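Local coordinates for protein Succinylglutamatedesuccinylase/aspartoacylase (Rhodobacter sphaeroides 2.4.1, PDB 3CDX) that probably hydrolyses linear amide or ester bonds as a metal-dependent member of the succinylglutamate desuccinylase/aspartoacylase family, and holds a calcium ion in its metal site, at residues A24-A29 against E42-V47; F182-N187 against V226-R231. One frame throughout, in Å; residues are numbered along the deposited sequence. Where two conformers were deposited one is given.

Interaction 1. Residues A24-A29 against E42-V47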
# COMPACT_ATOMS: atom_id res chain seq x y z
N ALA A 24 19.76 21.32 -25.45
CA ALA A 24 18.71 21.11 -24.47
C ALA A 24 18.11 19.76 -24.78
O ALA A 24 17.54 19.58 -25.84
CB ALA A 24 17.64 22.19 -24.59
N GLY A 25 18.25 18.81 -23.85
CA GLY A 25 17.74 17.45 -24.05
C GLY A 25 17.48 16.72 -22.75
O GLY A 25 17.18 17.33 -21.74
N TYR A 26 17.61 15.40 -22.78
CA TYR A 26 17.28 14.57 -21.62
C TYR A 26 18.31 13.50 -21.51
O TYR A 26 18.75 12.96 -22.52
CB TYR A 26 15.93 13.89 -21.83
CG TYR A 26 14.84 14.88 -22.07
CD1 TYR A 26 14.26 15.56 -21.01
CD2 TYR A 26 14.40 15.17 -23.37
CE1 TYR A 26 13.28 16.48 -21.21
CE2 TYR A 26 13.42 16.14 -23.58
CZ TYR A 26 12.87 16.77 -22.47
OH TYR A 26 11.90 17.70 -22.60
N ALA A 27 18.70 13.17 -20.28
CA ALA A 27 19.33 11.87 -20.08
C ALA A 27 18.22 10.85 -19.88
O ALA A 27 17.28 11.11 -19.17
CB ALA A 27 20.29 11.89 -18.89
N ARG A 28 18.36 9.68 -20.48
CA ARG A 28 17.31 8.66 -20.43
C ARG A 28 17.67 7.61 -19.41
O ARG A 28 18.59 6.79 -19.63
CB ARG A 28 17.13 8.02 -21.82
CG ARG A 28 16.79 9.03 -22.90
CD ARG A 28 16.73 8.43 -24.32
NE ARG A 28 17.99 7.87 -24.85
CZ ARG A 28 18.98 8.59 -25.39
NH1 ARG A 28 18.92 9.91 -25.43
NH2 ARG A 28 20.07 7.98 -25.85
N ALA A 29 16.99 7.65 -18.27
CA ALA A 29 17.29 6.73 -17.19
C ALA A 29 16.36 5.54 -17.28
O ALA A 29 15.11 5.72 -17.24
CB ALA A 29 17.13 7.41 -15.84
N GLU A 42 12.92 10.52 -18.48
CA GLU A 42 13.71 11.58 -19.09
C GLU A 42 14.06 12.67 -18.08
O GLU A 42 13.17 13.30 -17.47
CB GLU A 42 12.96 12.19 -20.28
CG GLU A 42 12.91 11.21 -21.48
CD GLU A 42 11.90 11.59 -22.58
OE1 GLU A 42 11.17 12.59 -22.47
OE2 GLU A 42 11.83 10.83 -23.56
N ILE A 43 15.36 12.90 -17.92
CA ILE A 43 15.86 13.86 -16.97
C ILE A 43 16.37 15.06 -17.79
O ILE A 43 17.37 14.94 -18.49
CB ILE A 43 17.02 13.28 -16.11
CG1 ILE A 43 16.74 11.88 -15.56
CG2 ILE A 43 17.48 14.31 -15.01
CD1 ILE A 43 15.86 11.75 -14.34
N PRO A 44 15.69 16.20 -17.70
CA PRO A 44 16.14 17.39 -18.47
C PRO A 44 17.57 17.89 -18.16
O PRO A 44 17.94 18.07 -17.00
CB PRO A 44 15.08 18.46 -18.16
CG PRO A 44 14.31 17.95 -16.98
CD PRO A 44 14.44 16.47 -16.94
N ILE A 45 18.35 18.11 -19.23
CA ILE A 45 19.72 18.68 -19.17
C ILE A 45 19.89 19.68 -20.32
O ILE A 45 19.63 19.33 -21.49
CB ILE A 45 20.85 17.62 -19.39
CG1 ILE A 45 20.81 16.50 -18.37
CG2 ILE A 45 22.26 18.30 -19.38
CD1 ILE A 45 21.77 15.33 -18.72
N THR A 46 20.29 20.91 -19.98
CA THR A 46 20.60 21.97 -20.93
C THR A 46 22.05 22.38 -20.67
O THR A 46 22.48 22.55 -19.52
CB THR A 46 19.67 23.21 -20.78
OG1 THR A 46 18.29 22.81 -20.90
CG2 THR A 46 19.94 24.25 -21.90
N VAL A 47 22.82 22.49 -21.76
CA VAL A 47 24.22 22.92 -21.69
C VAL A 47 24.40 24.04 -22.69
O VAL A 47 23.96 23.93 -23.85
CB VAL A 47 25.25 21.77 -21.93
CG1 VAL A 47 25.13 21.20 -23.34
CG2 VAL A 47 26.70 22.27 -21.69
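Tyr26 lies against Glu42 and Pro44 across two antiparallel strands. Its CB is 3.8 Å from Glu42 CB, and CG rests on that same Glu42 CB. One step out, CD1 comes within 3.7 Å of Pro44 CA, and CE1 meets Pro44 CB at 4.1 Å. With CG beside the backbone N (chi1 -57°), the ring reaches the carboxylate of Glu42, whose OE1 stands 4.2 Å above the ring centre, the two planes 25° apart. The tip, OH, bonds to the backbone N of Val303 of a second subunit, while Glu42 OE1 forms a salt bridge with Arg329 of a third. The strands belong to the beta hairpin 21-30/40-50, and four backbone hydrogen bonds join Gly25 to Ile45 and Ala27 to Ile43. The Gly25 N to Ile45 O bond is 2.8 Å long and nearly straight at 176°. An alanine in place of Tyr26 is likely to leave Val303 N of the second subunit without its hydroxyl partner, and Pro44 and the Glu42 carboxylate without the ring they lie against. On the other face of the hairpin, Ala27 CB touches Ile45 CD1 at 3.7 Å. Ala27 and Ala29 also pack on helix 126-138.

Interaction 2. Residues F182-N187 against V226-R231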
# COMPACT_ATOMS: atom_id res chain seq x y z
N PHE A 182 26.53 34.93 -4.48
CA PHE A 182 25.15 34.41 -4.63
C PHE A 182 24.19 35.43 -3.98
O PHE A 182 23.18 35.78 -4.56
CB PHE A 182 25.00 33.00 -4.01
CG PHE A 182 23.62 32.35 -4.23
CD1 PHE A 182 23.45 31.36 -5.20
CD2 PHE A 182 22.52 32.72 -3.46
CE1 PHE A 182 22.16 30.74 -5.40
CE2 PHE A 182 21.24 32.12 -3.65
CZ PHE A 182 21.06 31.14 -4.62
N GLY A 183 24.53 35.92 -2.79
CA GLY A 183 23.82 37.06 -2.19
C GLY A 183 22.46 36.77 -1.58
O GLY A 183 21.52 37.57 -1.75
N ALA A 184 22.35 35.65 -0.87
CA ALA A 184 21.16 35.38 -0.07
C ALA A 184 21.32 36.14 1.26
O ALA A 184 22.45 36.46 1.65
CB ALA A 184 20.98 33.89 0.16
N PRO A 185 20.22 36.43 1.96
CA PRO A 185 20.43 37.20 3.21
C PRO A 185 21.42 36.55 4.15
O PRO A 185 22.15 37.29 4.82
CB PRO A 185 19.04 37.25 3.84
CG PRO A 185 18.09 36.99 2.75
CD PRO A 185 18.79 36.19 1.68
N HIS A 186 21.42 35.21 4.24
CA HIS A 186 22.34 34.49 5.11
C HIS A 186 23.06 33.36 4.40
O HIS A 186 22.49 32.73 3.52
CB HIS A 186 21.63 33.89 6.29
CG HIS A 186 21.00 34.90 7.19
ND1 HIS A 186 19.66 35.22 7.10
CD2 HIS A 186 21.53 35.67 8.17
CE1 HIS A 186 19.40 36.16 8.00
NE2 HIS A 186 20.51 36.44 8.67
N ASN A 187 24.31 33.14 4.78
CA ASN A 187 25.08 32.00 4.35
C ASN A 187 25.40 31.26 5.59
O ASN A 187 25.90 31.87 6.54
CB ASN A 187 26.37 32.41 3.65
CG ASN A 187 27.24 31.23 3.33
OD1 ASN A 187 26.80 30.32 2.64
ND2 ASN A 187 28.48 31.24 3.80
N VAL A 226 12.13 32.08 -4.50
CA VAL A 226 12.26 32.02 -5.96
C VAL A 226 13.07 33.24 -6.44
O VAL A 226 13.94 33.09 -7.30
CB VAL A 226 10.88 31.99 -6.64
CG1 VAL A 226 10.98 32.20 -8.14
CG2 VAL A 226 10.11 30.65 -6.32
N ARG A 227 12.79 34.43 -5.90
CA ARG A 227 13.49 35.65 -6.28
C ARG A 227 14.98 35.56 -5.92
O ARG A 227 15.81 35.84 -6.72
CB ARG A 227 12.85 36.88 -5.60
CG ARG A 227 13.48 38.26 -6.09
CD ARG A 227 12.89 39.49 -5.34
NE ARG A 227 13.17 39.41 -3.89
CZ ARG A 227 14.35 39.74 -3.33
NH1 ARG A 227 15.36 40.16 -4.08
NH2 ARG A 227 14.51 39.63 -2.03
N ILE A 228 15.29 35.14 -4.70
CA ILE A 228 16.68 35.06 -4.24
C ILE A 228 17.46 33.99 -5.01
O ILE A 228 18.61 34.20 -5.40
CB ILE A 228 16.72 34.88 -2.70
CG1 ILE A 228 16.32 36.20 -2.01
CG2 ILE A 228 18.08 34.33 -2.20
CD1 ILE A 228 17.35 37.35 -2.08
N GLY A 229 16.81 32.87 -5.28
CA GLY A 229 17.41 31.81 -6.08
C GLY A 229 17.66 32.17 -7.53
O GLY A 229 18.74 31.90 -8.05
N LYS A 230 16.70 32.79 -8.20
CA LYS A 230 16.90 33.25 -9.57
C LYS A 230 18.08 34.25 -9.67
O LYS A 230 18.97 34.11 -10.52
CB LYS A 230 15.64 33.94 -10.09
CG LYS A 230 14.47 33.03 -10.55
CD LYS A 230 13.33 33.86 -11.22
CE LYS A 230 12.39 32.97 -12.03
NZ LYS A 230 11.32 33.69 -12.82
N ARG A 231 18.06 35.28 -8.82
CA ARG A 231 19.19 36.23 -8.77
C ARG A 231 20.52 35.53 -8.39
O ARG A 231 21.56 35.85 -8.94
CB ARG A 231 18.87 37.39 -7.81
CG ARG A 231 19.89 38.55 -7.83
CD ARG A 231 19.60 39.61 -6.80
NE ARG A 231 19.96 39.18 -5.45
CZ ARG A 231 19.89 39.97 -4.38
NH1 ARG A 231 19.50 41.23 -4.51
NH2 ARG A 231 20.25 39.52 -3.21
O HOH W 1 20.39 36.34 -4.56
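Arg231 and Gly183 make the direct polar link between the helical segment 226-231 and the turn that follows helix 169-182. Arg231 NH2 donates to Gly183 O over 2.7 Å; the bond is bent, with an N-H...O angle of 136°, but the donor lies in the carbonyl plane and the oxygen lies at the edge of the guanidinium. The arginine chain leaves its helix with CG anti to the backbone N and then bends at chi3 (75°), which brings the flat group round to the turn. Gly183 O also accepts from Gln251 NE2, and Arg231 NH1 bonds to Ala250 O, so the guanidinium ties the turn to the loop around residues 250 and 251.

A water bridges the same two segments. It lies within hydrogen-bonding distance of Phe182 O (2.8 Å) and Ile228 O (2.9 Å), and accepts from Arg231 NE at 3.0 Å. Phe182 O has a second partner in Asn235 ND2, further along helix 223-239.

The apolar contacts centre on Ile228. In one of its two conformers, the CG2 branch packs on Ala184 CB at 3.8 Å and more loosely on Phe182 CE2, whereas CD1 reaches, more tentatively, toward CD of the Pro185 ring. The Phe182 ring slants against the helix backbone, its CZ 4.0 Å from Gly229 CA.

Gly183, with positive phi (77°), is the first residue to leave helical geometry after helix 169-182, and the chain then turns into strand 186-189. Such a glycine is characteristic of the C-terminal end of a helix; here it belongs to a helix-turn-strand connection packed against helix 223-239 within the catalytic domain, with the Phe182 side chain about 14 Å from the bound calcium.

From the N terminus, interaction 1 comes first and closes a short loop: strand 21-30 turns back through the connection before strand 40-50, with twelve residues between the paired segments. The chain then passes the calcium ligands His63, Glu66 and His149 before interaction 2 opens at the end of helix 169-182. That contact closes a longer excursion of 38 residues, which includes helix 199-205 and strand 209-214, when helix 223-239 returns. The loops follow in series and neither nest nor cross. The centres of the two contacts are about 26 Å apart. Interaction 1 pairs the strands of a hairpin at a subunit interface, whereas interaction 2 joins the end of helix 169-182 to helix 223-239 in the catalytic domain.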